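Local coordinates for Endonuclease/exonuclease/phosphatase domain-containing protein (Enterococcus faecalis, PDB 3L1W) that is of unknown function but belongs to the endonuclease/exonuclease/phosphatase family of DNase I-like fold and may act as a 3'-5' RNA exonuclease, at residues Thr57-Ser62 with Ile76-Gln81. Residues are numbered along the deposited sequence; the frame is centred on the assembly and turned at random.
Sequences TFTCLS and ILYNEQ
I76 and L61 face each other as a hydrogen-bonded pair in an antiparallel beta hairpin, strand 59-64 against strand 73-78, at the outer end of one sheet of the DNase I-like sandwich. I76 N gives its hydrogen to L61 O at 2.8 Å, and I76 O receives L61 N in return. Their side chains run side by side in the same direction, CD1 of I76 beside CD2 of L61, and both reach L113 of the second sheet, so this face of the hairpin belongs to the interior between the two sheets.

L77 turns to the other face, which the helices cover. Its CD2 sits against both CB and SG of C60, 3.7 Å from each, while its CB packs on CB of F58; I31 of helix 20-34 touches both L77 and F58. The backbone takes part as well: CA of L77 makes a C-H...O contact of 3.2 Å with T59 O.

Y78 returns to the sandwich side. It is paired with T59 through two backbone bonds, Y78 N to T59 O and T59 N to Y78 O. With chi1 at 62°, CG stands between the backbone N and the carbonyl carbon, and the ring leans across the strand pair so that one face lies over T59: T59 CB is 4.0 Å from the ring centroid, nearly on the normal, a CH-pi contact. The ring also meets F117 edge-to-face. Beyond the strand, N79 opens an Asx turn, its OD1 accepting the backbone N-H of Q81.

E80 completes the contact by bringing its carboxylate back to T59. Here T59 OG1 donates to the anti side of E80 OE2 at 2.7 Å, 27° out of the carboxylate plane, and accepts from a water that itself takes the hydrogen of E80 N at 2.9 Å.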
loop_
_atom_site.group_PDB
_atom_site.type_symbol
_atom_site.label_atom_id
_atom_site.label_comp_id
_atom_site.label_asym_id
_atom_site.label_seq_id
_atom_site.Cartn_x
_atom_site.Cartn_y
_atom_site.Cartn_z
ATOM N N THR A 57 -0.749 -4.868 15.734
ATOM C CA THR A 57 -1.710 -4.121 16.528
ATOM C C THR A 57 -3.041 -4.867 16.660
ATOM O O THR A 57 -3.962 -4.376 17.307
ATOM C CB THR A 57 -1.984 -2.768 15.864
ATOM O OG1 THR A 57 -2.432 -2.991 14.522
ATOM C CG2 THR A 57 -0.691 -1.946 15.811
ATOM N N PHE A 58 -3.126 -6.060 16.079
ATOM C CA PHE A 58 -4.407 -6.771 15.962
ATOM C C PHE A 58 -4.747 -7.739 17.093
ATOM O O PHE A 58 -3.869 -8.319 17.723
ATOM C CB PHE A 58 -4.441 -7.573 14.657
ATOM C CG PHE A 58 -4.582 -6.731 13.435
ATOM C CD1 PHE A 58 -3.488 -6.087 12.897
ATOM C CD2 PHE A 58 -5.813 -6.587 12.817
ATOM C CE1 PHE A 58 -3.617 -5.295 11.753
ATOM C CE2 PHE A 58 -5.956 -5.805 11.676
ATOM C CZ PHE A 58 -4.854 -5.149 11.145
ATOM N N THR A 59 -6.045 -7.918 17.330
ATOM C CA THR A 59 -6.519 -9.037 18.136
ATOM C C THR A 59 -6.370 -10.282 17.274
ATOM O O THR A 59 -6.572 -10.223 16.063
ATOM C CB THR A 59 -7.984 -8.818 18.549
ATOM O OG1 THR A 59 -8.064 -7.632 19.347
ATOM C CG2 THR A 59 -8.499 -9.994 19.382
ATOM N N CYS A 60 -5.982 -11.393 17.897
ATOM C CA CYS A 60 -5.679 -12.628 17.185
ATOM C C CYS A 60 -6.520 -13.795 17.674
ATOM O O CYS A 60 -6.416 -14.201 18.830
ATOM C CB CYS A 60 -4.203 -12.982 17.371
ATOM S SG CYS A 60 -3.696 -14.483 16.507
ATOM N N LEU A 61 -7.354 -14.315 16.782
ATOM C CA LEU A 61 -8.052 -15.572 16.978
ATOM C C LEU A 61 -7.219 -16.637 16.283
ATOM O O LEU A 61 -6.794 -16.444 15.150
ATOM C CB LEU A 61 -9.415 -15.492 16.301
ATOM C CG LEU A 61 -10.154 -16.808 16.081
ATOM C CD1 LEU A 61 -10.656 -17.359 17.414
ATOM C CD2 LEU A 61 -11.312 -16.579 15.117
ATOM N N SER A 62 -6.973 -17.762 16.944
ATOM C CA SER A 62 -6.173 -18.798 16.298
ATOM C C SER A 62 -6.596 -20.201 16.693
ATOM O O SER A 62 -7.286 -20.398 17.687
ATOM C CB SER A 62 -4.680 -18.619 16.589
ATOM O OG SER A 62 -4.382 -18.920 17.942
ATOM N N ILE A 76 -7.128 -15.494 12.549
ATOM C CA ILE A 76 -7.840 -14.351 12.010
ATOM C C ILE A 76 -7.475 -13.171 12.884
ATOM O O ILE A 76 -7.728 -13.181 14.085
ATOM C CB ILE A 76 -9.367 -14.559 12.012
ATOM C CG1 ILE A 76 -9.733 -15.766 11.150
ATOM C CG2 ILE A 76 -10.062 -13.293 11.471
ATOM C CD1 ILE A 76 -11.204 -16.149 11.224
ATOM N N LEU A 77 -6.808 -12.188 12.283
ATOM C CA LEU A 77 -6.455 -10.970 12.991
ATOM C C LEU A 77 -7.570 -9.978 12.740
ATOM O O LEU A 77 -8.066 -9.865 11.619
ATOM C CB LEU A 77 -5.139 -10.400 12.443
ATOM C CG LEU A 77 -3.923 -11.323 12.476
ATOM C CD1 LEU A 77 -2.692 -10.617 11.914
ATOM C CD2 LEU A 77 -3.664 -11.809 13.900
ATOM N N TYR A 78 -7.973 -9.251 13.772
ATOM C CA TYR A 78 -8.999 -8.229 13.579
ATOM C C TYR A 78 -8.818 -7.057 14.524
ATOM O O TYR A 78 -8.224 -7.180 15.599
ATOM C CB TYR A 78 -10.415 -8.825 13.686
ATOM C CG TYR A 78 -10.755 -9.423 15.032
ATOM C CD1 TYR A 78 -11.525 -8.720 15.951
ATOM C CD2 TYR A 78 -10.307 -10.687 15.380
ATOM C CE1 TYR A 78 -11.848 -9.277 17.185
ATOM C CE2 TYR A 78 -10.629 -11.248 16.616
ATOM C CZ TYR A 78 -11.392 -10.530 17.503
ATOM O OH TYR A 78 -11.703 -11.086 18.724
ATOM N N ASN A 79 -9.328 -5.909 14.102
ATOM C CA ASN A 79 -9.265 -4.687 14.900
ATOM C C ASN A 79 -10.612 -4.486 15.574
ATOM O O ASN A 79 -11.612 -4.250 14.894
ATOM C CB ASN A 79 -8.957 -3.506 13.975
ATOM C CG ASN A 79 -8.913 -2.173 14.701
ATOM O OD1 ASN A 79 -9.430 -2.032 15.803
ATOM N ND2 ASN A 79 -8.295 -1.178 14.069
ATOM N N GLU A 80 -10.644 -4.587 16.901
ATOM C CA GLU A 80 -11.903 -4.511 17.639
ATOM C C GLU A 80 -12.621 -3.166 17.552
ATOM O O GLU A 80 -13.824 -3.086 17.820
ATOM C CB GLU A 80 -11.687 -4.928 19.095
ATOM C CG GLU A 80 -11.472 -6.430 19.252
ATOM C CD GLU A 80 -11.210 -6.841 20.689
ATOM O OE1 GLU A 80 -11.933 -6.367 21.588
ATOM O OE2 GLU A 80 -10.284 -7.643 20.918
ATOM N N GLN A 81 -11.909 -2.119 17.162
ATOM C CA GLN A 81 -12.556 -0.828 16.952
ATOM C C GLN A 81 -13.328 -0.810 15.637
ATOM O O GLN A 81 -14.139 0.083 15.404
ATOM C CB GLN A 81 -11.528 0.301 16.928
ATOM C CG GLN A 81 -10.858 0.589 18.252
ATOM C CD GLN A 81 -10.115 1.917 18.222
ATOM O OE1 GLN A 81 -8.929 1.974 17.892
ATOM N NE2 GLN A 81 -10.821 2.998 18.548
HETATM O O HOH W 1 -8.172 -5.088 18.311
#